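Local coordinates for protein extracellular subtilisin-like serine proteinase (Vibrio sp. PA-44, PDB 1S2N) that probably cleaves peptide bonds within proteins as a calcium-binding, secreted serine endopeptidase of the subtilisin (S8) family, this chain holding its subtilase domain, at residues Y34-G39 and V92-L97; V124-L129 and A222-A227. All coordinates share one frame; numbering follows the deposited sequence.

Contact 1 (Y34-G39 and V92-L97)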
loop_
_atom_site.group_PDB
_atom_site.type_symbol
_atom_site.label_atom_id
_atom_site.label_comp_id
_atom_site.label_asym_id
_atom_site.label_seq_id
_atom_site.Cartn_x
_atom_site.Cartn_y
_atom_site.Cartn_z
ATOM N N TYR A 34 8.416 4.399 0.555
ATOM C CA TYR A 34 8.590 4.683 1.976
ATOM C C TYR A 34 7.471 4.028 2.766
ATOM O O TYR A 34 6.308 4.399 2.633
ATOM C CB TYR A 34 8.628 6.196 2.220
ATOM C CG TYR A 34 9.809 6.844 1.537
ATOM C CD1 TYR A 34 11.024 6.992 2.196
ATOM C CD2 TYR A 34 9.725 7.266 0.212
ATOM C CE1 TYR A 34 12.126 7.574 1.563
ATOM C CE2 TYR A 34 10.815 7.838 -0.433
ATOM C CZ TYR A 34 12.015 7.987 0.248
ATOM O OH TYR A 34 13.095 8.560 -0.386
ATOM N N VAL A 35 7.837 3.043 3.581
ATOM C CA VAL A 35 6.881 2.280 4.376
ATOM C C VAL A 35 6.787 2.839 5.795
ATOM O O VAL A 35 7.666 2.615 6.621
ATOM C CB VAL A 35 7.283 0.803 4.418
ATOM C CG1 VAL A 35 6.214 -0.027 5.127
ATOM C CG2 VAL A 35 7.530 0.294 3.005
ATOM N N ILE A 36 5.710 3.572 6.062
ATOM C CA ILE A 36 5.478 4.214 7.354
ATOM C C ILE A 36 4.649 3.274 8.229
ATOM O O ILE A 36 3.428 3.230 8.112
ATOM C CB ILE A 36 4.755 5.565 7.145
ATOM C CG1 ILE A 36 5.534 6.448 6.167
ATOM C CG2 ILE A 36 4.567 6.295 8.473
ATOM C CD1 ILE A 36 4.699 7.517 5.513
ATOM N N ASP A 37 5.331 2.523 9.095
ATOM C CA ASP A 37 4.734 1.392 9.814
ATOM C C ASP A 37 5.567 1.014 11.064
ATOM O O ASP A 37 6.193 1.877 11.686
ATOM C CB ASP A 37 4.607 0.205 8.840
ATOM C CG ASP A 37 3.334 -0.581 9.037
ATOM O OD1 ASP A 37 3.198 -1.234 10.087
ATOM O OD2 ASP A 37 2.410 -0.608 8.196
ATOM N N THR A 38 5.597 -0.268 11.425
ATOM C CA THR A 38 6.354 -0.728 12.592
ATOM C C THR A 38 7.850 -0.911 12.293
ATOM O O THR A 38 8.589 -1.461 13.122
ATOM C CB THR A 38 5.781 -2.071 13.126
ATOM O OG1 THR A 38 5.932 -3.099 12.134
ATOM C CG2 THR A 38 4.276 -1.996 13.366
ATOM N N GLY A 39 8.288 -0.434 11.128
ATOM C CA GLY A 39 9.627 -0.681 10.631
ATOM C C GLY A 39 9.632 -1.765 9.568
ATOM O O GLY A 39 8.583 -2.264 9.174
ATOM N N VAL A 92 12.329 1.852 1.896
ATOM C CA VAL A 92 12.924 2.640 2.970
ATOM C C VAL A 92 11.977 2.551 4.154
ATOM O O VAL A 92 10.836 3.000 4.072
ATOM C CB VAL A 92 13.152 4.124 2.559
ATOM C CG1 VAL A 92 13.510 4.974 3.761
ATOM C CG2 VAL A 92 14.255 4.224 1.514
ATOM N N GLY A 93 12.441 1.932 5.234
ATOM C CA GLY A 93 11.656 1.812 6.443
ATOM C C GLY A 93 11.624 3.110 7.218
ATOM O O GLY A 93 12.670 3.705 7.469
ATOM N N VAL A 94 10.424 3.553 7.582
ATOM C CA VAL A 94 10.255 4.685 8.484
ATOM C C VAL A 94 9.388 4.217 9.650
ATOM O O VAL A 94 8.177 4.050 9.516
ATOM C CB VAL A 94 9.719 5.939 7.733
ATOM C CG1 VAL A 94 8.470 6.531 8.369
ATOM C CG2 VAL A 94 10.787 7.003 7.712
ATOM N N ARG A 95 10.036 3.961 10.785
ATOM C CA ARG A 95 9.386 3.351 11.948
ATOM C C ARG A 95 8.656 4.364 12.845
ATOM O O ARG A 95 9.296 5.140 13.540
ATOM C CB ARG A 95 10.425 2.565 12.764
ATOM C CG ARG A 95 9.866 1.811 13.963
ATOM C CD ARG A 95 10.708 0.621 14.398
ATOM N NE ARG A 95 10.102 -0.059 15.540
ATOM C CZ ARG A 95 10.332 0.228 16.818
ATOM N NH1 ARG A 95 9.696 -0.453 17.764
ATOM N NH2 ARG A 95 11.190 1.175 17.167
ATOM N N VAL A 96 7.321 4.330 12.827
ATOM C CA VAL A 96 6.476 5.215 13.644
ATOM C C VAL A 96 5.571 4.495 14.659
ATOM O O VAL A 96 4.931 5.148 15.496
ATOM C CB VAL A 96 5.590 6.111 12.757
ATOM C CG1 VAL A 96 6.454 6.886 11.777
ATOM C CG2 VAL A 96 4.530 5.303 12.004
ATOM N N LEU A 97 5.516 3.164 14.579
ATOM C CA LEU A 97 4.745 2.341 15.510
ATOM C C LEU A 97 5.673 1.379 16.234
ATOM O O LEU A 97 6.635 0.888 15.651
ATOM C CB LEU A 97 3.674 1.550 14.764
ATOM C CG LEU A 97 2.657 2.340 13.936
ATOM C CD1 LEU A 97 1.770 1.386 13.120
ATOM C CD2 LEU A 97 1.807 3.247 14.806
#
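Tyr-34 to Asp-37 pairs in parallel with Val-92 to Arg-95, residue for residue, the two strand axes 4.9 Å apart at closest and their N-to-C directions 23° apart. Val-35 is the hub of the pairing: its N bonds Val-92 O at 3.0 Å, and its O receives Val-94 N. Asp-37 continues the pattern by donating its N to Val-94 O. At the strand's end Asp-37 O takes two donors from the residues just past strand 90-95, Val-96 N at 2.9 Å, nearly along the C=O axis, and Leu-97 N at 3.2 Å, from above the carbonyl plane.

One face of the pair carries Tyr-34, Ile-36, Val-92 and Val-94, and helix 105-118 packs over it through Trp-114. With CG beside its own N (chi1 -63°), Tyr-34 leans its ring toward Val-92, CD1 reaching CG1 at 3.6 Å. Ile-36 divides its branches: CG1 lies alongside Val-94 CG1 at 3.7 Å, while CG2 meets Val-96 CG2. Val-35 and Asp-37 project from the other face, toward helix 70-79. Arg-95, extended from CG to NE, passes Gly-39 and sets the edge of its guanidinium at Thr-38 O, a weak NE bond of 3.2 Å; its NH2 forms salt bridges with Asp-56, a calcium ligand, and Asp-59.

Asp-37 is the predicted aspartate of the charge relay system, and its side chain touches His-70. Its backbone N and O are both bonded to 92-97, while OD1 uses its anti lone pair to accept Thr-38 N at 2.9 Å, which restricts how the carboxylate can turn beside the histidine.

Contact 2 (V124-L129 and A222-A227). With PMS (phenylmethanesulfonic acid), chain F.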
loop_
_atom_site.group_PDB
_atom_site.type_symbol
_atom_site.label_atom_id
_atom_site.label_comp_id
_atom_site.label_asym_id
_atom_site.label_seq_id
_atom_site.Cartn_x
_atom_site.Cartn_y
_atom_site.Cartn_z
ATOM N N VAL A 124 6.912 6.964 -3.440
ATOM C CA VAL A 124 5.555 6.674 -2.999
ATOM C C VAL A 124 5.578 6.262 -1.524
ATOM O O VAL A 124 6.378 5.420 -1.123
ATOM C CB VAL A 124 4.900 5.568 -3.871
ATOM C CG1 VAL A 124 5.660 4.236 -3.767
ATOM C CG2 VAL A 124 3.416 5.392 -3.502
ATOM N N ALA A 125 4.729 6.887 -0.719
ATOM C CA ALA A 125 4.565 6.527 0.689
ATOM C C ALA A 125 3.377 5.575 0.883
ATOM O O ALA A 125 2.403 5.614 0.123
ATOM C CB ALA A 125 4.369 7.783 1.529
ATOM N N ASN A 126 3.474 4.740 1.917
ATOM C CA ASN A 126 2.462 3.735 2.255
ATOM C C ASN A 126 2.188 3.816 3.752
ATOM O O ASN A 126 3.091 3.626 4.560
ATOM C CB ASN A 126 2.957 2.329 1.877
ATOM C CG ASN A 126 1.919 1.234 2.138
ATOM O OD1 ASN A 126 1.688 0.835 3.275
ATOM N ND2 ASN A 126 1.314 0.735 1.077
ATOM N N MET A 127 0.947 4.109 4.115
ATOM C CA MET A 127 0.555 4.250 5.513
ATOM C C MET A 127 -0.529 3.234 5.840
ATOM O O MET A 127 -1.716 3.565 5.832
ATOM C CB MET A 127 0.024 5.655 5.770
ATOM C CG MET A 127 1.069 6.740 5.683
ATOM S SD MET A 127 0.438 8.308 6.291
ATOM C CE MET A 127 0.583 8.099 8.040
ATOM N N SER A 128 -0.113 2.002 6.127
ATOM C CA SER A 128 -1.027 0.939 6.553
ATOM C C SER A 128 -1.352 1.071 8.050
ATOM O O SER A 128 -1.075 0.173 8.851
ATOM C CB SER A 128 -0.431 -0.439 6.244
ATOM O OG SER A 128 -0.584 -0.768 4.883
ATOM N N LEU A 129 -1.951 2.200 8.415
ATOM C CA LEU A 129 -2.311 2.476 9.794
ATOM C C LEU A 129 -3.448 3.473 9.856
ATOM O O LEU A 129 -3.700 4.234 8.914
ATOM C CB LEU A 129 -1.106 3.016 10.572
ATOM C CG LEU A 129 -0.472 4.332 10.092
ATOM C CD1 LEU A 129 -1.102 5.537 10.773
ATOM C CD2 LEU A 129 1.036 4.326 10.332
ATOM N N ALA A 222 -4.017 -4.648 1.871
ATOM C CA ALA A 222 -4.554 -4.129 0.618
ATOM C C ALA A 222 -3.759 -2.936 0.092
ATOM O O ALA A 222 -3.501 -2.831 -1.102
ATOM C CB ALA A 222 -6.027 -3.737 0.797
ATOM N N THR A 223 -3.381 -2.053 1.003
ATOM C CA THR A 223 -2.736 -0.791 0.677
ATOM C C THR A 223 -1.402 -0.947 -0.058
ATOM O O THR A 223 -1.188 -0.258 -1.053
ATOM C CB THR A 223 -2.563 0.044 1.964
ATOM O OG1 THR A 223 -3.848 0.262 2.559
ATOM C CG2 THR A 223 -2.057 1.449 1.652
ATOM N N PRO A 224 -0.504 -1.814 0.423
ATOM C CA PRO A 224 0.779 -2.047 -0.251
ATOM C C PRO A 224 0.646 -2.650 -1.634
ATOM O O PRO A 224 1.567 -2.487 -2.425
ATOM C CB PRO A 224 1.503 -3.024 0.686
ATOM C CG PRO A 224 0.426 -3.669 1.477
ATOM C CD PRO A 224 -0.602 -2.611 1.660
ATOM N N HIS A 225 -0.452 -3.349 -1.905
ATOM C CA HIS A 225 -0.736 -3.828 -3.256
ATOM C C HIS A 225 -0.791 -2.635 -4.214
ATOM O O HIS A 225 -0.139 -2.647 -5.269
ATOM C CB HIS A 225 -2.057 -4.611 -3.312
ATOM C CG HIS A 225 -1.922 -6.070 -2.991
ATOM N ND1 HIS A 225 -2.032 -6.565 -1.708
ATOM C CD2 HIS A 225 -1.729 -7.143 -3.793
ATOM C CE1 HIS A 225 -1.892 -7.879 -1.732
ATOM N NE2 HIS A 225 -1.709 -8.255 -2.987
ATOM N N VAL A 226 -1.543 -1.598 -3.833
ATOM C CA VAL A 226 -1.700 -0.418 -4.695
ATOM C C VAL A 226 -0.469 0.510 -4.660
ATOM O O VAL A 226 -0.162 1.152 -5.662
ATOM C CB VAL A 226 -3.080 0.355 -4.497
ATOM C CG1 VAL A 226 -4.033 -0.366 -3.551
ATOM C CG2 VAL A 226 -2.892 1.784 -4.058
ATOM N N ALA A 227 0.239 0.570 -3.532
ATOM C CA ALA A 227 1.531 1.258 -3.474
ATOM C C ALA A 227 2.512 0.594 -4.434
ATOM O O ALA A 227 3.301 1.259 -5.083
ATOM C CB ALA A 227 2.092 1.240 -2.059
HETATM C C PMS F . -4.299 -2.033 11.260
HETATM S S PMS F . -3.724 -2.979 9.794
HETATM C C1 PMS F . -5.121 -0.811 10.883
HETATM C C2 PMS F . -6.078 -0.361 11.795
HETATM C C3 PMS F . -6.862 0.758 11.509
HETATM C C4 PMS F . -6.687 1.436 10.308
HETATM C C5 PMS F . -5.733 0.995 9.395
HETATM C C6 PMS F . -4.951 -0.123 9.677
HETATM O O2S PMS F . -5.151 -2.951 8.689
HETATM O O1S PMS F . -3.441 -4.575 10.007
#
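Asn-126 rests its amide nitrogen on the helix: ND2 lies 3.1 Å from Pro-224 CA and 3.3 Å from Ala-227 CB. This is strand-on-helix packing in the alpha/beta subtilisin fold, where a central strand of the parallel sheet runs over the helix that carries the predicted nucleophile, Ser-220, near its start. The segment axes come within 8.4 Å of each other and run almost antiparallel, at 174°. With CG anti to N (chi1 -177°), the Asn-126 side chain points from the strand toward the helix, and Thr-223 CG2 approaches ND2 to 3.5 Å as the two side chains cross. Nearer the start of the strand, Val-124 CG1 comes within 4.0 Å of Ala-227 O.

Ser-128, the centre of an inverse gamma turn, reaches the start of this helical segment. Its OG is 3.6 Å from Thr-223 CB and 3.7 Å from Pro-224 CD, and is hydrogen-bonded to Ser-220 O, tying the strand end to the backbone of the nucleophile. Thr-223 OG1 turns back to Thr-219 O, while Val-74 of helix 70-79 touches Asn-126. Past the turn the chain borders the bound phenylmethanesulfonic acid, whose ring carbon C5 lies 3.4 Å from Leu-129 C.

Overall arrangement
From the N terminus, strand 32-37 comes first; the chain then passes through strand 51-56 and helix 70-79 before strand 90-95 returns beside it, closing contact 1 across 52 intervening residues. Only then does strand 123-127 open contact 2, which closes 92 residues later on helix 219-236. The two loops therefore follow in series, neither enclosing nor crossing the other. The centres of the two contacts are about 11 Å apart, and strands 32-37 and 123-127 are sheet neighbours, with Tyr-34 N 2.8 Å from Val-124 O and Tyr-34 O 2.9 Å from Asn-126 N. Together the contacts connect the predicted catalytic Asp-37, through the sheet, to the helix bearing Ser-220; Asp-37 OD2 packs 3.5 Å from Ser-128 CB.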